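Local atomic coordinates of Rbam17540 (Bacillus amyloliquefaciens, PDB entry 2YOY), a protein that probably oxidises cellulose as a copper-dependent CBM33-type lytic polysaccharide monooxygenase, helping to break down the crystalline polymer. Residues Lys110-Asn115 against Gly152-Leu157. Numbering follows the deposited sequence.
Sequences KNWNPN and GYHIIL
Loop 110-115 meets 152-157, which bends at Tyr-153 before running into strand 154-162; the loop passes roughly perpendicular to it. Pro-114 and Tyr-153 are the nearest CA pair across the contact, 7.9 Å apart, so side chains bridge the gap, the indole of Trp-112 foremost: its NE1 donates to the backbone O of Tyr-153 at 2.8 Å. That carbonyl oxygen lies almost in the indole plane, and the N-H...O angle of 149° shows a moderately bent bond. With CG set between the backbone N and the carbonyl carbon (chi1 77°), the indole reaches the Tyr-153 carbonyl with its NE1 edge.

The same ring drives its six-membered edge into the face of Tyr-153: the stack is T-shaped, with planes at 70° and CZ2 of Trp-112 standing over the centre of the phenol ring. Pro-114 CB adds a contact with Tyr-153 CD2 at 3.8 Å, and Ile-155 extends its CD1 to within 3.5 Å of Trp-112 CH2. The imidazole of His-154 lies obliquely beside the pyrrole part of the indole; its ND1 is hydrogen-bonded to Thr-108 OG1, while a water donates to Lys-110 O and accepts a weak bond from His-154 NE2. Farther out, the phenol OH of Tyr-153 is bonded to Asp-174. An alanine in place of Trp-112 would probably leave the Tyr-153 carbonyl without its indole donor and open a gap between Tyr-153, His-154 and Ile-155.

Trp-112, Tyr-153 and His-154 thus form an aromatic cluster that pins the loop between strands 100-108 and 123-130 onto the start of strand 154-162, at one end of the beta-sandwich core found in lytic polysaccharide monooxygenases.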
ATOM      1  N   LYS A 110      17.221  -1.410   3.754  1.00 15.25           N
ATOM      2  CA  LYS A 110      18.291  -1.535   2.760  0.50 21.19           C
ATOM      3  C   LYS A 110      18.572  -2.987   2.388  1.00 22.02           C
ATOM      4  O   LYS A 110      18.810  -3.305   1.225  1.00 22.46           O
ATOM      5  CB  LYS A 110      19.576  -0.848   3.273  0.50 21.40           C
ATOM      6  CG  LYS A 110      20.638  -0.617   2.216  0.50 71.10           C
ATOM      7  CD  LYS A 110      21.777   0.214   2.788  0.50 54.18           C
ATOM      8  CE  LYS A 110      22.931   0.333   1.812  0.50 46.03           C
ATOM      9  NZ  LYS A 110      22.538   1.038   0.564  0.50 14.15           N
ATOM     10  N   ASN A 111      18.529  -3.879   3.364  1.00 18.37           N
ATOM     11  CA  ASN A 111      18.891  -5.266   3.088  1.00 28.71           C
ATOM     12  C   ASN A 111      17.680  -6.194   2.964  1.00 25.54           C
ATOM     13  O   ASN A 111      17.795  -7.388   3.200  1.00 21.26           O
ATOM     14  CB  ASN A 111      19.829  -5.766   4.204  1.00 25.16           C
ATOM     15  CG  ASN A 111      19.160  -5.745   5.562  1.00 48.59           C
ATOM     16  OD1 ASN A 111      18.083  -5.157   5.721  1.00 31.93           O
ATOM     17  ND2 ASN A 111      19.781  -6.384   6.542  1.00 64.96           N
ATOM     18  N   TRP A 112      16.499  -5.678   2.623  1.00 18.91           N
ATOM     19  CA  TRP A 112      15.326  -6.568   2.600  1.00 15.71           C
ATOM     20  C   TRP A 112      15.442  -7.637   1.519  1.00 10.85           C
ATOM     21  O   TRP A 112      16.185  -7.481   0.569  1.00 14.81           O
ATOM     22  CB  TRP A 112      14.032  -5.779   2.418  1.00 13.79           C
ATOM     23  CG  TRP A 112      13.745  -5.286   1.005  1.00  9.48           C
ATOM     24  CD1 TRP A 112      14.471  -4.412   0.268  1.00 12.08           C
ATOM     25  CD2 TRP A 112      12.642  -5.687   0.197  1.00  7.24           C
ATOM     26  NE1 TRP A 112      13.857  -4.181  -0.957  1.00 10.71           N
ATOM     27  CE2 TRP A 112      12.731  -4.959  -1.029  1.00 11.05           C
ATOM     28  CE3 TRP A 112      11.559  -6.567   0.389  1.00  8.87           C
ATOM     29  CZ2 TRP A 112      11.804  -5.114  -2.059  1.00  9.01           C
ATOM     30  CZ3 TRP A 112      10.615  -6.677  -0.655  1.00 14.07           C
ATOM     31  CH2 TRP A 112      10.769  -5.960  -1.850  1.00 10.02           C
ATOM     32  N   ASN A 113      14.641  -8.687   1.655  1.00 12.53           N
ATOM     33  CA  ASN A 113      14.637  -9.795   0.701  1.00 17.76           C
ATOM     34  C   ASN A 113      13.395  -9.782  -0.190  1.00 10.60           C
ATOM     35  O   ASN A 113      12.303 -10.143   0.242  1.00 13.63           O
ATOM     36  CB  ASN A 113      14.747 -11.130   1.438  1.00 17.65           C
ATOM     37  CG  ASN A 113      14.952 -12.297   0.496  1.00 20.89           C
ATOM     38  OD1 ASN A 113      14.667 -12.213  -0.700  1.00 17.20           O
ATOM     39  ND2 ASN A 113      15.516 -13.388   1.024  1.00 29.42           N
ATOM     40  N   PRO A 114      13.557  -9.342  -1.453  1.00 14.04           N
ATOM     41  CA  PRO A 114      12.398  -9.243  -2.335  1.00 13.96           C
ATOM     42  C   PRO A 114      11.760 -10.548  -2.755  1.00 14.71           C
ATOM     43  O   PRO A 114      10.731 -10.507  -3.431  1.00  8.95           O
ATOM     44  CB  PRO A 114      12.961  -8.504  -3.574  1.00 13.25           C
ATOM     45  CG  PRO A 114      14.415  -8.829  -3.566  1.00 29.16           C
ATOM     46  CD  PRO A 114      14.791  -8.866  -2.112  1.00 18.10           C
ATOM     47  N   ASN A 115      12.366 -11.693  -2.398  1.00 12.16           N
ATOM     48  CA  ASN A 115      11.816 -13.001  -2.722  1.00 11.57           C
ATOM     49  C   ASN A 115      11.170 -13.762  -1.573  1.00 17.41           C
ATOM     50  O   ASN A 115      10.969 -14.968  -1.686  1.00 21.30           O
ATOM     51  CB  ASN A 115      12.908 -13.858  -3.386  1.00 12.82           C
ATOM     52  CG  ASN A 115      13.322 -13.308  -4.728  1.00 17.71           C
ATOM     53  OD1 ASN A 115      12.491 -13.169  -5.625  1.00 15.58           O
ATOM     54  ND2 ASN A 115      14.585 -12.950  -4.866  1.00 19.61           N
ATOM     55  N   GLY A 152      17.411   0.793  -5.876  1.00 13.69           N
ATOM     56  CA  GLY A 152      16.851  -0.397  -6.483  1.00 17.28           C
ATOM     57  C   GLY A 152      15.436  -0.625  -6.012  1.00 10.13           C
ATOM     58  O   GLY A 152      14.734   0.336  -5.654  1.00 12.46           O
ATOM     59  N   TYR A 153      15.045  -1.890  -6.051  1.00 11.73           N
ATOM     60  CA  TYR A 153      13.686  -2.299  -5.763  1.00  9.45           C
ATOM     61  C   TYR A 153      13.409  -2.196  -4.273  1.00  5.97           C
ATOM     62  O   TYR A 153      14.057  -2.891  -3.467  1.00 11.32           O
ATOM     63  CB  TYR A 153      13.437  -3.735  -6.236  1.00 16.07           C
ATOM     64  CG  TYR A 153      12.031  -4.262  -5.966  1.00 12.76           C
ATOM     65  CD1 TYR A 153      10.916  -3.399  -5.875  1.00  7.56           C
ATOM     66  CD2 TYR A 153      11.807  -5.621  -5.848  1.00 13.66           C
ATOM     67  CE1 TYR A 153       9.645  -3.893  -5.587  1.00  4.65           C
ATOM     68  CE2 TYR A 153      10.529  -6.124  -5.631  1.00  9.81           C
ATOM     69  CZ  TYR A 153       9.451  -5.274  -5.512  1.00  9.74           C
ATOM     70  OH  TYR A 153       8.179  -5.808  -5.301  1.00  9.72           O
ATOM     71  N   HIS A 154      12.442  -1.345  -3.948  1.00  8.89           N
ATOM     72  CA  HIS A 154      11.917  -1.133  -2.584  1.00  7.67           C
ATOM     73  C   HIS A 154      10.419  -1.140  -2.630  1.00 10.73           C
ATOM     74  O   HIS A 154       9.869  -0.964  -3.699  1.00  6.85           O
ATOM     75  CB  HIS A 154      12.497   0.099  -1.910  1.00 10.67           C
ATOM     76  CG  HIS A 154      13.931  -0.101  -1.546  1.00 10.28           C
ATOM     77  ND1 HIS A 154      14.316  -0.839  -0.446  1.00 10.17           N
ATOM     78  CD2 HIS A 154      15.068   0.162  -2.237  1.00 12.32           C
ATOM     79  CE1 HIS A 154      15.625  -0.974  -0.446  1.00 12.75           C
ATOM     80  NE2 HIS A 154      16.105  -0.391  -1.528  1.00 13.56           N
ATOM     81  N   ILE A 155       9.783  -1.330  -1.462  1.00  8.51           N
ATOM     82  CA  ILE A 155       8.316  -1.216  -1.318  1.00  5.37           C
ATOM     83  C   ILE A 155       8.023  -0.160  -0.278  1.00  5.56           C
ATOM     84  O   ILE A 155       8.603  -0.150   0.799  1.00  6.81           O
ATOM     85  CB  ILE A 155       7.693  -2.577  -0.983  1.00  7.96           C
ATOM     86  CG1 ILE A 155       7.842  -3.537  -2.165  1.00  7.22           C
ATOM     87  CG2 ILE A 155       6.249  -2.432  -0.564  1.00  8.02           C
ATOM     88  CD1 ILE A 155       7.432  -4.977  -1.866  1.00 11.22           C
ATOM     89  N   ILE A 156       7.267   0.847  -0.702  1.00  7.13           N
ATOM     90  CA  ILE A 156       6.636   1.760   0.218  1.00  8.08           C
ATOM     91  C   ILE A 156       5.294   1.207   0.586  1.00  7.63           C
ATOM     92  O   ILE A 156       4.438   0.964  -0.270  1.00 10.25           O
ATOM     93  CB  ILE A 156       6.582   3.173  -0.379  1.00  5.78           C
ATOM     94  CG1 ILE A 156       8.045   3.635  -0.600  1.00 11.26           C
ATOM     95  CG2 ILE A 156       5.755   4.171   0.482  1.00  9.46           C
ATOM     96  CD1 ILE A 156       8.144   4.898  -1.447  1.00 16.11           C
ATOM     97  N   LEU A 157       5.076   1.051   1.899  1.00  8.79           N
ATOM     98  CA  LEU A 157       3.743   0.810   2.451  1.00  8.24           C
ATOM     99  C   LEU A 157       3.083   2.081   2.997  1.00 12.66           C
ATOM    100  O   LEU A 157       3.595   2.725   3.958  1.00 10.91           O
ATOM    101  CB  LEU A 157       3.857  -0.179   3.576  1.00  8.15           C
ATOM    102  CG  LEU A 157       2.629  -0.539   4.371  1.00  6.43           C
ATOM    103  CD1 LEU A 157       1.586  -1.219   3.515  1.00 13.63           C
ATOM    104  CD2 LEU A 157       2.996  -1.444   5.573  1.00 10.66           C
TER
HETATM  105  O   HOH W   1      18.629  -1.813  -1.046  1.00 25.23           O